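Local coordinates for protein N2152 (Neocallimastix frontalis, PDB 5U22) that probably hydrolyses rare arabinosyl glycosides as a family 39 glycoside hydrolase built from a TIM barrel and a beta sandwich, at residues A[100-105]-A[110-115]; A[144-149]-A[211-216]; A[179-184]-A[243-248]; A[223-228]-A[271-276]. All coordinates share one frame; numbering follows the deposited sequence.

Interaction 1: residues A[100-105]-A[110-115]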
loop_
_atom_site.group_PDB
_atom_site.type_symbol
_atom_site.label_atom_id
_atom_site.label_comp_id
_atom_site.label_asym_id
_atom_site.label_seq_id
_atom_site.Cartn_x
_atom_site.Cartn_y
_atom_site.Cartn_z
ATOM N N THR A 100 -3.020 -2.816 -10.773
ATOM C CA THR A 100 -3.550 -1.572 -11.318
ATOM C C THR A 100 -2.936 -1.307 -12.689
ATOM O O THR A 100 -1.719 -1.424 -12.863
ATOM C CB THR A 100 -3.213 -0.416 -10.373
ATOM O OG1 THR A 100 -3.789 -0.656 -9.080
ATOM C CG2 THR A 100 -3.707 0.921 -10.924
ATOM N N ILE A 101 -3.773 -0.926 -13.656
ATOM C CA ILE A 101 -3.313 -0.531 -14.988
ATOM C C ILE A 101 -3.043 0.971 -15.011
ATOM O O ILE A 101 -3.979 1.774 -15.023
ATOM C CB ILE A 101 -4.343 -0.894 -16.058
ATOM C CG1 ILE A 101 -4.569 -2.403 -16.074
ATOM C CG2 ILE A 101 -3.877 -0.382 -17.421
ATOM C CD1 ILE A 101 -5.833 -2.837 -16.795
ATOM N N GLU A 102 -1.773 1.358 -15.104
ATOM C CA GLU A 102 -1.397 2.781 -15.167
ATOM C C GLU A 102 -1.330 3.202 -16.633
ATOM O O GLU A 102 -0.311 3.039 -17.305
ATOM C CB GLU A 102 -0.069 3.017 -14.458
ATOM C CG GLU A 102 0.299 4.511 -14.298
ATOM C CD GLU A 102 1.769 4.723 -13.932
ATOM O OE1 GLU A 102 2.568 3.778 -14.104
ATOM O OE2 GLU A 102 2.123 5.833 -13.479
ATOM N N LEU A 103 -2.432 3.752 -17.144
ATOM C CA LEU A 103 -2.494 4.084 -18.566
ATOM C C LEU A 103 -1.501 5.176 -18.948
ATOM O O LEU A 103 -1.043 5.206 -20.096
ATOM C CB LEU A 103 -3.915 4.521 -18.942
ATOM C CG LEU A 103 -5.010 3.455 -18.851
ATOM C CD1 LEU A 103 -6.403 4.085 -18.955
ATOM C CD2 LEU A 103 -4.818 2.436 -19.956
ATOM N N ALA A 104 -1.166 6.084 -18.019
ATOM C CA ALA A 104 -0.283 7.200 -18.358
ATOM C C ALA A 104 1.036 6.715 -18.938
ATOM O O ALA A 104 1.615 7.375 -19.808
ATOM C CB ALA A 104 -0.015 8.067 -17.123
ATOM N N ASP A 105 1.522 5.561 -18.492
ATOM C CA ASP A 105 2.858 5.150 -18.910
ATOM C C ASP A 105 2.889 4.580 -20.326
ATOM O O ASP A 105 3.953 4.154 -20.790
ATOM C CB ASP A 105 3.442 4.167 -17.898
ATOM C CG ASP A 105 4.037 4.879 -16.699
ATOM O OD1 ASP A 105 3.678 6.059 -16.491
ATOM O OD2 ASP A 105 4.892 4.297 -15.994
ATOM N N TRP A 110 9.032 12.553 -18.702
ATOM C CA TRP A 110 8.491 13.084 -17.451
ATOM C C TRP A 110 8.794 14.578 -17.359
ATOM O O TRP A 110 9.962 14.970 -17.259
ATOM C CB TRP A 110 9.059 12.355 -16.229
ATOM C CG TRP A 110 8.396 12.787 -14.943
ATOM C CD1 TRP A 110 8.791 13.801 -14.121
ATOM C CD2 TRP A 110 7.218 12.223 -14.346
ATOM N NE1 TRP A 110 7.937 13.903 -13.046
ATOM C CE2 TRP A 110 6.962 12.948 -13.160
ATOM C CE3 TRP A 110 6.361 11.174 -14.694
ATOM C CZ2 TRP A 110 5.879 12.657 -12.314
ATOM C CZ3 TRP A 110 5.274 10.892 -13.859
ATOM C CH2 TRP A 110 5.049 11.632 -12.680
ATOM N N PRO A 111 7.748 15.424 -17.407
ATOM C CA PRO A 111 6.328 15.064 -17.542
ATOM C C PRO A 111 5.990 14.363 -18.851
ATOM O O PRO A 111 6.684 14.593 -19.842
ATOM C CB PRO A 111 5.621 16.413 -17.462
ATOM C CG PRO A 111 6.573 17.278 -16.667
ATOM C CD PRO A 111 7.915 16.868 -17.176
ATOM N N TYR A 112 4.960 13.514 -18.819
ATOM C CA TYR A 112 4.536 12.757 -19.995
ATOM C C TYR A 112 4.428 13.647 -21.222
ATOM O O TYR A 112 3.871 14.746 -21.170
ATOM C CB TYR A 112 3.182 12.089 -19.748
ATOM C CG TYR A 112 3.184 11.116 -18.597
ATOM C CD1 TYR A 112 3.767 9.863 -18.729
ATOM C CD2 TYR A 112 2.619 11.456 -17.368
ATOM C CE1 TYR A 112 3.779 8.967 -17.669
ATOM C CE2 TYR A 112 2.626 10.567 -16.307
ATOM C CZ TYR A 112 3.215 9.327 -16.466
ATOM O OH TYR A 112 3.241 8.433 -15.419
ATOM N N ARG A 113 4.936 13.150 -22.340
ATOM C CA ARG A 113 4.873 13.909 -23.582
ATOM C C ARG A 113 3.528 13.626 -24.234
ATOM O O ARG A 113 3.336 12.585 -24.864
ATOM C CB ARG A 113 6.047 13.551 -24.484
ATOM C CG ARG A 113 7.349 14.143 -23.980
ATOM C CD ARG A 113 8.343 14.285 -25.107
ATOM N NE ARG A 113 8.912 12.992 -25.449
ATOM C CZ ARG A 113 9.906 12.433 -24.774
ATOM N NH1 ARG A 113 10.421 13.057 -23.724
ATOM N NH2 ARG A 113 10.377 11.249 -25.141
ATOM N N TRP A 114 2.590 14.554 -24.058
ATOM C CA TRP A 114 1.240 14.383 -24.576
ATOM C C TRP A 114 1.264 14.389 -26.101
ATOM O O TRP A 114 1.813 15.323 -26.701
ATOM C CB TRP A 114 0.354 15.506 -24.058
ATOM C CG TRP A 114 -1.054 15.515 -24.557
ATOM C CD1 TRP A 114 -1.603 16.392 -25.450
ATOM C CD2 TRP A 114 -2.105 14.617 -24.177
ATOM N NE1 TRP A 114 -2.939 16.099 -25.641
ATOM C CE2 TRP A 114 -3.267 15.010 -24.877
ATOM C CE3 TRP A 114 -2.178 13.520 -23.316
ATOM C CZ2 TRP A 114 -4.483 14.347 -24.736
ATOM C CZ3 TRP A 114 -3.389 12.864 -23.178
ATOM C CH2 TRP A 114 -4.523 13.276 -23.886
ATOM N N PRO A 115 0.699 13.375 -26.756
ATOM C CA PRO A 115 0.731 13.306 -28.227
ATOM C C PRO A 115 -0.538 13.802 -28.906
ATOM O O PRO A 115 -0.668 13.610 -30.122
ATOM C CB PRO A 115 0.901 11.802 -28.461
ATOM C CG PRO A 115 0.030 11.196 -27.381
ATOM C CD PRO A 115 0.137 12.140 -26.174
#
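Tyr112 and Asp105 make the polar link between the two segments: the phenol hydroxyl donates to Asp105 OD1 at 2.6 Å, a short bond that reaches the carboxylate oxygen almost head-on along its C-O direction. OD1 lies at the ring edge, near the ring plane, while the carboxylate is turned 53° from it. The same hydroxyl is bonded to Asn146 ND2, and the other carboxylate oxygen, Asp105 OD2, is held by Tyr45 OH. Glu102 OE2 comes no closer to the hydroxyl of Tyr112 than 3.4 Å and makes no bond with it. Glu102 OE1 and Asp105 OD2, both acceptors, lie 3.0 Å apart without a bond between them. These groups lie at the carboxyl end of barrel strand 98-102, where a TIM barrel carries its active site, and residues 110-115 belong to the loop that leads on to helix 117-134. Apolar contact fixes the ring. Ala104 CB sits over one face in a CH-pi contact, 3.9 Å from the ring centroid, and Trp110 CE3 covers the opposite face near the rim. Replacing Tyr112 by phenylalanine would probably keep this sandwich but leave Asp105 OD1 and Asn146 ND2 without their shared hydroxyl. With CG opposite the carbonyl carbon (chi1 -60°), the tyrosine projects inward from its loop, and Trp145 meets its ring edge-to-face.

Interaction 2: residues A[144-149]-A[211-216]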
loop_
_atom_site.group_PDB
_atom_site.type_symbol
_atom_site.label_atom_id
_atom_site.label_comp_id
_atom_site.label_asym_id
_atom_site.label_seq_id
_atom_site.Cartn_x
_atom_site.Cartn_y
_atom_site.Cartn_z
ATOM N N ILE A 144 -6.451 6.410 -15.137
ATOM C CA ILE A 144 -6.448 7.271 -16.318
ATOM C C ILE A 144 -5.131 8.030 -16.457
ATOM O O ILE A 144 -4.617 8.197 -17.574
ATOM C CB ILE A 144 -7.669 8.218 -16.279
ATOM C CG1 ILE A 144 -8.935 7.441 -16.643
ATOM C CG2 ILE A 144 -7.476 9.430 -17.222
ATOM C CD1 ILE A 144 -10.221 8.276 -16.649
ATOM N N TRP A 145 -4.553 8.489 -15.348
ATOM C CA TRP A 145 -3.373 9.343 -15.420
ATOM C C TRP A 145 -2.491 9.079 -14.206
ATOM O O TRP A 145 -2.722 8.142 -13.436
ATOM C CB TRP A 145 -3.788 10.814 -15.521
ATOM C CG TRP A 145 -2.707 11.705 -16.087
ATOM C CD1 TRP A 145 -2.017 12.689 -15.427
ATOM C CD2 TRP A 145 -2.194 11.681 -17.420
ATOM N NE1 TRP A 145 -1.105 13.283 -16.274
ATOM C CE2 TRP A 145 -1.206 12.690 -17.509
ATOM C CE3 TRP A 145 -2.481 10.917 -18.557
ATOM C CZ2 TRP A 145 -0.495 12.939 -18.683
ATOM C CZ3 TRP A 145 -1.780 11.175 -19.735
ATOM C CH2 TRP A 145 -0.797 12.182 -19.786
ATOM N N ASN A 146 -1.466 9.916 -14.034
ATOM C CA ASN A 146 -0.524 9.773 -12.924
ATOM C C ASN A 146 -0.000 11.156 -12.593
ATOM O O ASN A 146 0.615 11.799 -13.450
ATOM C CB ASN A 146 0.636 8.838 -13.286
ATOM C CG ASN A 146 1.639 8.657 -12.144
ATOM O OD1 ASN A 146 1.265 8.561 -10.977
ATOM N ND2 ASN A 146 2.925 8.592 -12.492
ATOM N N GLU A 147 -0.252 11.604 -11.366
ATOM C CA GLU A 147 0.252 12.877 -10.859
ATOM C C GLU A 147 -0.019 14.041 -11.822
ATOM O O GLU A 147 0.920 14.714 -12.267
ATOM C CB GLU A 147 1.732 12.773 -10.528
ATOM C CG GLU A 147 1.986 11.639 -9.525
ATOM C CD GLU A 147 3.322 11.719 -8.813
ATOM O OE1 GLU A 147 4.277 12.324 -9.361
ATOM O OE2 GLU A 147 3.411 11.165 -7.688
ATOM N N PRO A 148 -1.283 14.314 -12.129
ATOM C CA PRO A 148 -1.579 15.461 -12.995
ATOM C C PRO A 148 -1.108 16.770 -12.401
ATOM O O PRO A 148 -0.800 17.708 -13.154
ATOM C CB PRO A 148 -3.105 15.407 -13.121
ATOM C CG PRO A 148 -3.553 14.734 -11.827
ATOM C CD PRO A 148 -2.506 13.687 -11.596
ATOM N N ASP A 149 -1.025 16.851 -11.063
ATOM C CA ASP A 149 -0.530 18.046 -10.393
ATOM C C ASP A 149 0.959 18.255 -10.621
ATOM O O ASP A 149 1.480 19.323 -10.276
ATOM C CB ASP A 149 -0.859 18.014 -8.880
ATOM C CG ASP A 149 -0.628 16.648 -8.220
ATOM O OD1 ASP A 149 -0.327 15.658 -8.913
ATOM O OD2 ASP A 149 -0.773 16.579 -6.973
ATOM N N ALA A 211 -7.789 7.785 -5.901
ATOM C CA ALA A 211 -6.363 7.511 -5.837
ATOM C C ALA A 211 -5.583 8.795 -5.613
ATOM O O ALA A 211 -5.840 9.811 -6.267
ATOM C CB ALA A 211 -5.867 6.857 -7.142
ATOM N N TRP A 212 -4.617 8.734 -4.701
ATOM C CA TRP A 212 -3.567 9.740 -4.628
ATOM C C TRP A 212 -2.336 9.096 -4.015
ATOM O O TRP A 212 -2.361 7.929 -3.607
ATOM C CB TRP A 212 -4.002 10.974 -3.829
ATOM C CG TRP A 212 -4.227 10.809 -2.351
ATOM C CD1 TRP A 212 -3.295 10.966 -1.348
ATOM C CD2 TRP A 212 -5.475 10.525 -1.698
ATOM N NE1 TRP A 212 -3.896 10.775 -0.120
ATOM C CE2 TRP A 212 -5.228 10.507 -0.306
ATOM C CE3 TRP A 212 -6.776 10.278 -2.160
ATOM C CZ2 TRP A 212 -6.237 10.242 0.635
ATOM C CZ3 TRP A 212 -7.781 10.032 -1.231
ATOM C CH2 TRP A 212 -7.504 10.015 0.157
ATOM N N HIS A 213 -1.258 9.870 -3.947
ATOM C CA HIS A 213 0.030 9.386 -3.477
ATOM C C HIS A 213 0.370 10.009 -2.133
ATOM O O HIS A 213 -0.031 11.137 -1.833
ATOM C CB HIS A 213 1.113 9.703 -4.498
ATOM C CG HIS A 213 0.876 9.050 -5.820
ATOM N ND1 HIS A 213 1.557 9.403 -6.966
ATOM C CD2 HIS A 213 0.020 8.060 -6.178
ATOM C CE1 HIS A 213 1.130 8.658 -7.969
ATOM N NE2 HIS A 213 0.193 7.840 -7.521
ATOM N N GLU A 214 1.111 9.257 -1.318
ATOM C CA GLU A 214 1.584 9.735 -0.012
ATOM C C GLU A 214 3.095 9.524 0.022
ATOM O O GLU A 214 3.609 8.561 0.602
ATOM C CB GLU A 214 0.867 9.032 1.153
ATOM C CG GLU A 214 -0.636 9.355 1.266
ATOM C CD GLU A 214 -0.919 10.762 1.802
ATOM O OE1 GLU A 214 0.021 11.594 1.901
ATOM O OE2 GLU A 214 -2.100 11.024 2.134
ATOM N N LEU A 215 3.810 10.457 -0.603
ATOM C CA LEU A 215 5.253 10.365 -0.744
ATOM C C LEU A 215 5.933 11.677 -0.361
ATOM O O LEU A 215 7.124 11.846 -0.631
ATOM C CB LEU A 215 5.613 9.952 -2.183
ATOM C CG LEU A 215 4.851 10.639 -3.325
ATOM C CD1 LEU A 215 5.262 12.117 -3.513
ATOM C CD2 LEU A 215 5.068 9.853 -4.615
ATOM N N SER A 216 5.207 12.591 0.290
ATOM C CA SER A 216 5.658 13.951 0.559
ATOM C C SER A 216 5.909 14.221 2.032
ATOM O O SER A 216 6.253 15.350 2.382
ATOM C CB SER A 216 4.617 14.960 0.053
ATOM O OG SER A 216 4.375 14.791 -1.322
#
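Glu147 and His213 meet through side chains while the backbones stay well apart, the nearest alpha carbons, those of Glu147 and Trp212, being 8.0 Å from each other. His213 ND1 donates to Glu147 OE2 at 2.7 Å, with a nearly straight N-H...O angle of 160°. The oxygen lies in the imidazole plane and is used through its anti lone pair, on the side away from OE1, which is hydrogen-bonded to a bound buffer molecule. Beyond CG the glutamate chain runs extended (chi2 -162°), carrying its carboxylate across to the ring. Asn146 OD1 also approaches the ring edge, 3.0 Å from His213 CE1, while its amide nitrogen bonds to Tyr112. Leu215 CD2 packs against Glu147 OE2 at 3.7 Å. An alanine in place of Glu147 would probably strip ND1 of its acceptor and leave the imidazole freer to turn. The consecutive Asn-Glu pair is consistent with the acid/base position of clan A glycoside hydrolases. It follows strand 139-143, with Glu147 as N-cap of helix 148-151, whereas His213 follows strand 209-212; strand 180-185 runs between these two strands in the sheet.

Interaction 3: residues A[179-184]-A[243-248]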
loop_
_atom_site.group_PDB
_atom_site.type_symbol
_atom_site.label_atom_id
_atom_site.label_comp_id
_atom_site.label_asym_id
_atom_site.label_seq_id
_atom_site.Cartn_x
_atom_site.Cartn_y
_atom_site.Cartn_z
ATOM N N LYS A 179 -13.173 -1.089 -13.305
ATOM C CA LYS A 179 -13.098 0.084 -12.447
ATOM C C LYS A 179 -12.237 1.163 -13.088
ATOM O O LYS A 179 -11.284 0.875 -13.815
ATOM C CB LYS A 179 -12.511 -0.285 -11.092
ATOM C CG LYS A 179 -13.275 -1.389 -10.376
ATOM C CD LYS A 179 -14.494 -0.822 -9.688
ATOM C CE LYS A 179 -15.178 -1.865 -8.817
ATOM N NZ LYS A 179 -15.795 -2.925 -9.639
ATOM N N ILE A 180 -12.581 2.417 -12.800
ATOM C CA ILE A 180 -11.797 3.576 -13.220
ATOM C C ILE A 180 -11.185 4.219 -11.981
ATOM O O ILE A 180 -11.888 4.491 -10.998
ATOM C CB ILE A 180 -12.653 4.576 -14.010
ATOM C CG1 ILE A 180 -13.131 3.931 -15.316
ATOM C CG2 ILE A 180 -11.839 5.824 -14.328
ATOM C CD1 ILE A 180 -14.109 4.811 -16.122
ATOM N N ILE A 181 -9.879 4.479 -12.034
ATOM C CA ILE A 181 -9.086 4.860 -10.870
ATOM C C ILE A 181 -8.478 6.234 -11.103
ATOM O O ILE A 181 -7.894 6.485 -12.160
ATOM C CB ILE A 181 -7.963 3.839 -10.610
ATOM C CG1 ILE A 181 -8.531 2.453 -10.324
ATOM C CG2 ILE A 181 -7.057 4.299 -9.455
ATOM C CD1 ILE A 181 -7.461 1.365 -10.370
ATOM N N GLY A 182 -8.576 7.107 -10.105
ATOM C CA GLY A 182 -7.873 8.380 -10.171
ATOM C C GLY A 182 -8.314 9.304 -9.059
ATOM O O GLY A 182 -9.075 8.896 -8.188
ATOM N N PRO A 183 -7.869 10.564 -9.092
ATOM C CA PRO A 183 -7.090 11.219 -10.148
ATOM C C PRO A 183 -5.579 11.075 -10.003
ATOM O O PRO A 183 -4.868 11.651 -10.815
ATOM C CB PRO A 183 -7.499 12.679 -9.999
ATOM C CG PRO A 183 -7.687 12.835 -8.526
ATOM C CD PRO A 183 -8.219 11.506 -8.012
ATOM N N SER A 184 -5.108 10.347 -8.985
ATOM C CA SER A 184 -3.693 9.976 -8.846
ATOM C C SER A 184 -2.787 11.175 -8.546
ATOM O O SER A 184 -1.642 11.223 -9.001
ATOM C CB SER A 184 -3.195 9.229 -10.088
ATOM O OG SER A 184 -4.113 8.205 -10.451
ATOM N N THR A 243 -7.324 4.013 -2.901
ATOM C CA THR A 243 -6.052 3.384 -3.225
ATOM C C THR A 243 -4.937 4.421 -3.140
ATOM O O THR A 243 -4.946 5.421 -3.866
ATOM C CB THR A 243 -6.100 2.692 -4.597
ATOM O OG1 THR A 243 -4.849 2.047 -4.833
ATOM C CG2 THR A 243 -6.382 3.644 -5.753
ATOM N N ILE A 244 -3.996 4.206 -2.219
ATOM C CA ILE A 244 -2.832 5.078 -2.116
ATOM C C ILE A 244 -1.725 4.381 -2.884
ATOM O O ILE A 244 -0.931 3.644 -2.297
ATOM C CB ILE A 244 -2.435 5.345 -0.649
ATOM C CG1 ILE A 244 -3.628 5.914 0.123
ATOM C CG2 ILE A 244 -1.249 6.313 -0.563
ATOM C CD1 ILE A 244 -4.240 7.165 -0.515
ATOM N N ASN A 245 -1.679 4.573 -4.205
ATOM C CA ASN A 245 -0.944 3.626 -5.026
ATOM C C ASN A 245 0.497 4.038 -5.269
ATOM O O ASN A 245 1.167 3.428 -6.107
ATOM C CB ASN A 245 -1.689 3.325 -6.345
ATOM C CG ASN A 245 -1.996 4.555 -7.178
ATOM O OD1 ASN A 245 -1.371 5.606 -7.024
ATOM N ND2 ASN A 245 -2.949 4.415 -8.097
ATOM N N GLU A 246 0.994 5.024 -4.517
ATOM C CA GLU A 246 2.423 5.207 -4.255
ATOM C C GLU A 246 2.563 5.739 -2.841
ATOM O O GLU A 246 1.933 6.745 -2.509
ATOM C CB GLU A 246 3.080 6.187 -5.238
ATOM C CG GLU A 246 3.067 5.706 -6.710
ATOM C CD GLU A 246 3.846 6.632 -7.615
ATOM O OE1 GLU A 246 4.814 7.232 -7.115
ATOM O OE2 GLU A 246 3.486 6.765 -8.809
ATOM N N TYR A 247 3.379 5.086 -2.007
ATOM C CA TYR A 247 3.625 5.626 -0.672
ATOM C C TYR A 247 5.059 5.383 -0.230
ATOM O O TYR A 247 5.635 4.328 -0.503
ATOM C CB TYR A 247 2.661 5.047 0.386
ATOM C CG TYR A 247 2.790 3.572 0.750
ATOM C CD1 TYR A 247 1.953 2.618 0.174
ATOM C CD2 TYR A 247 3.680 3.148 1.732
ATOM C CE1 TYR A 247 2.039 1.278 0.527
ATOM C CE2 TYR A 247 3.779 1.815 2.083
ATOM C CZ TYR A 247 2.956 0.887 1.490
ATOM O OH TYR A 247 3.048 -0.435 1.851
ATOM N N CYS A 248 5.614 6.360 0.488
ATOM C CA CYS A 248 6.994 6.298 0.965
ATOM C C CYS A 248 7.208 7.430 1.949
ATOM O O CYS A 248 6.561 8.473 1.851
ATOM C CB CYS A 248 7.983 6.429 -0.200
ATOM S SG CYS A 248 9.725 6.110 0.191
#
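Ile181 and Thr243 touch methyl to methyl, CG2 against CG2 at 3.8 Å, with their side chains crossing at about a right angle. This is the close part of the contact. It brings together strands 180-185 and 242-247, which are not sheet neighbours: strand 209-212 runs between them in the barrel, and its small Ala211 touches both side chains. The fit slackens toward Asn245, whose ND2 stays 4.3 Å from Ile181 CG2, and Ser184 makes no close approach to the other segment. That looser side is nonetheless buried and polar, with Asn245 ND2 bonded to Glu143 and Asn245 OD1 weakly to His213. Thr243 sorts its two branches by torsion: OG1 lies opposite the backbone N (chi1 -177°) and bonds to Ser275 on the next strand, leaving CG2 for the isoleucine. The contact therefore rests on dispersion and shape alone, nondirectional filling of the barrel interior, while each hydrogen-bonding group of these side chains is satisfied by a partner beyond the two segments.

Interaction 4: residues A[223-228]-A[271-276]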
loop_
_atom_site.group_PDB
_atom_site.type_symbol
_atom_site.label_atom_id
_atom_site.label_comp_id
_atom_site.label_asym_id
_atom_site.label_seq_id
_atom_site.Cartn_x
_atom_site.Cartn_y
_atom_site.Cartn_z
ATOM N N SER A 223 -4.678 12.683 8.336
ATOM C CA SER A 223 -5.553 13.839 8.157
ATOM C C SER A 223 -6.112 13.902 6.741
ATOM O O SER A 223 -7.197 14.457 6.529
ATOM C CB SER A 223 -4.801 15.128 8.483
ATOM O OG SER A 223 -3.875 15.446 7.452
ATOM N N HIS A 224 -5.386 13.345 5.764
ATOM C CA HIS A 224 -5.880 13.318 4.392
ATOM C C HIS A 224 -7.069 12.378 4.255
ATOM O O HIS A 224 -8.043 12.700 3.568
ATOM C CB HIS A 224 -4.755 12.904 3.441
ATOM C CG HIS A 224 -3.576 13.822 3.482
ATOM N ND1 HIS A 224 -2.306 13.425 3.116
ATOM C CD2 HIS A 224 -3.470 15.114 3.874
ATOM C CE1 HIS A 224 -1.468 14.436 3.276
ATOM N NE2 HIS A 224 -2.150 15.474 3.732
ATOM N N PHE A 225 -7.006 11.205 4.897
ATOM C CA PHE A 225 -8.152 10.305 4.892
ATOM C C PHE A 225 -9.366 10.965 5.535
ATOM O O PHE A 225 -10.481 10.863 5.013
ATOM C CB PHE A 225 -7.812 8.994 5.618
ATOM C CG PHE A 225 -6.668 8.238 5.004
ATOM C CD1 PHE A 225 -6.533 8.151 3.622
ATOM C CD2 PHE A 225 -5.708 7.644 5.813
ATOM C CE1 PHE A 225 -5.478 7.469 3.059
ATOM C CE2 PHE A 225 -4.656 6.963 5.271
ATOM C CZ PHE A 225 -4.528 6.879 3.876
ATOM N N ARG A 226 -9.167 11.651 6.667
ATOM C CA ARG A 226 -10.287 12.320 7.328
ATOM C C ARG A 226 -10.848 13.443 6.464
ATOM O O ARG A 226 -12.070 13.603 6.354
ATOM C CB ARG A 226 -9.853 12.850 8.699
ATOM C CG ARG A 226 -9.392 11.726 9.647
ATOM C CD ARG A 226 -9.211 12.221 11.081
ATOM N NE ARG A 226 -8.222 13.294 11.205
ATOM C CZ ARG A 226 -6.928 13.103 11.462
ATOM N NH1 ARG A 226 -6.443 11.872 11.600
ATOM N NH2 ARG A 226 -6.113 14.148 11.570
ATOM N N SER A 227 -9.966 14.235 5.848
ATOM C CA SER A 227 -10.404 15.281 4.932
ATOM C C SER A 227 -11.196 14.690 3.777
ATOM O O SER A 227 -12.295 15.157 3.448
ATOM C CB SER A 227 -9.195 16.061 4.404
ATOM O OG SER A 227 -9.572 16.893 3.308
ATOM N N TYR A 228 -10.669 13.625 3.171
ATOM C CA TYR A 228 -11.319 13.071 1.991
ATOM C C TYR A 228 -12.707 12.533 2.334
ATOM O O TYR A 228 -13.692 12.832 1.649
ATOM C CB TYR A 228 -10.444 11.993 1.342
ATOM C CG TYR A 228 -11.223 11.350 0.236
ATOM C CD1 TYR A 228 -11.429 12.023 -0.953
ATOM C CD2 TYR A 228 -11.832 10.114 0.412
ATOM C CE1 TYR A 228 -12.194 11.474 -1.955
ATOM C CE2 TYR A 228 -12.603 9.557 -0.584
ATOM C CZ TYR A 228 -12.784 10.252 -1.763
ATOM O OH TYR A 228 -13.548 9.712 -2.762
ATOM N N TYR A 271 -7.709 3.335 8.684
ATOM C CA TYR A 271 -8.704 4.059 7.902
ATOM C C TYR A 271 -9.310 3.206 6.796
ATOM O O TYR A 271 -10.018 3.733 5.929
ATOM C CB TYR A 271 -8.089 5.349 7.349
ATOM C CG TYR A 271 -7.899 6.368 8.454
ATOM C CD1 TYR A 271 -8.941 7.206 8.824
ATOM C CD2 TYR A 271 -6.705 6.446 9.166
ATOM C CE1 TYR A 271 -8.787 8.131 9.852
ATOM C CE2 TYR A 271 -6.547 7.356 10.196
ATOM C CZ TYR A 271 -7.589 8.195 10.531
ATOM O OH TYR A 271 -7.434 9.095 11.555
ATOM N N LYS A 272 -9.069 1.898 6.823
ATOM C CA LYS A 272 -9.718 0.955 5.911
ATOM C C LYS A 272 -9.418 1.291 4.454
ATOM O O LYS A 272 -10.280 1.193 3.575
ATOM C CB LYS A 272 -11.219 0.884 6.175
ATOM C CG LYS A 272 -11.533 0.437 7.609
ATOM C CD LYS A 272 -13.026 0.255 7.848
ATOM C CE LYS A 272 -13.490 1.078 9.033
ATOM N N VAL A 273 -8.174 1.688 4.198
ATOM C CA VAL A 273 -7.719 1.877 2.828
ATOM C C VAL A 273 -7.877 0.570 2.064
ATOM O O VAL A 273 -7.588 -0.516 2.580
ATOM C CB VAL A 273 -6.263 2.369 2.831
ATOM C CG1 VAL A 273 -5.628 2.208 1.456
ATOM C CG2 VAL A 273 -6.225 3.822 3.262
ATOM N N ASP A 274 -8.357 0.670 0.825
ATOM C CA ASP A 274 -8.588 -0.535 0.041
ATOM C C ASP A 274 -7.275 -1.152 -0.429
ATOM O O ASP A 274 -7.100 -2.379 -0.367
ATOM C CB ASP A 274 -9.494 -0.220 -1.147
ATOM C CG ASP A 274 -9.985 -1.462 -1.830
ATOM O OD1 ASP A 274 -10.741 -2.224 -1.193
ATOM O OD2 ASP A 274 -9.623 -1.673 -2.998
ATOM N N SER A 275 -6.348 -0.329 -0.920
ATOM C CA SER A 275 -5.056 -0.829 -1.367
ATOM C C SER A 275 -4.020 0.269 -1.238
ATOM O O SER A 275 -4.331 1.453 -1.356
ATOM C CB SER A 275 -5.098 -1.329 -2.819
ATOM O OG SER A 275 -5.432 -0.294 -3.738
ATOM N N GLY A 276 -2.779 -0.141 -0.987
ATOM C CA GLY A 276 -1.665 0.787 -0.984
ATOM C C GLY A 276 -0.471 0.163 -1.676
ATOM O O GLY A 276 -0.230 -1.036 -1.510
#
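Tyr271 OH is gripped by two groups, accepting a hydrogen bond from Arg226 NH1 at 2.9 Å and bonding also to Glu324 OE2. The hydroxyl lies in the guanidinium plane, at its edge, with an N-H...O angle of 153°; the tyrosine ring itself is tilted against that plane. A bend at chi3 (-60°) folds the arginine back so that Ser223 CA covers one guanidinium face, while CG packs 3.7 Å from Tyr271 CE1. Arg226 NH2 reaches Asn325, next to Glu324 in the loop between strands 315-320 and 330-336 of the other domain's sheet. Deeper in, Phe225 fills the apolar half. Its ring and that of Tyr271 meet obliquely, with centroids 5.5 Å apart, and its CD2 lies 3.6 Å from Tyr271 CB. Val273 CG2 stands over a face of Phe225 in a CH-pi contact, 4.0 Å from the centroid. Tyr271 and Val273 flank Lys272, the positive-phi residue of the Schellman motif that ends helix 258-270. The contact thus joins an outer helix, 221-235, to the alpha-to-beta turn before strand 275-278, as in the packing of neighbouring beta-alpha units of a TIM barrel.

How the interactions relate
All four contacts belong to the TIM barrel and reach its parallel sheet. Interaction 1 closes before the others open; interactions 2 and 3 interleave along the chain, as do 3 and 4. Interactions 2 and 3 are nearest, with centres 7 Å apart and neighbouring strands, while 1 and 4 lie about 25 Å apart between centres and do not touch. Interactions 1 and 2 are joined by a probable hydrogen bond, Tyr112 OH to Asn146 ND2, at the carboxyl ends of the strands, beside the bound buffer molecule, where substrate probably binds. Interaction 3 fills the interior beneath it, and a probable hydrogen bond from Ile244 N to Ser275 O (2.9 Å) ties it to interaction 4, which extends toward the beta sandwich.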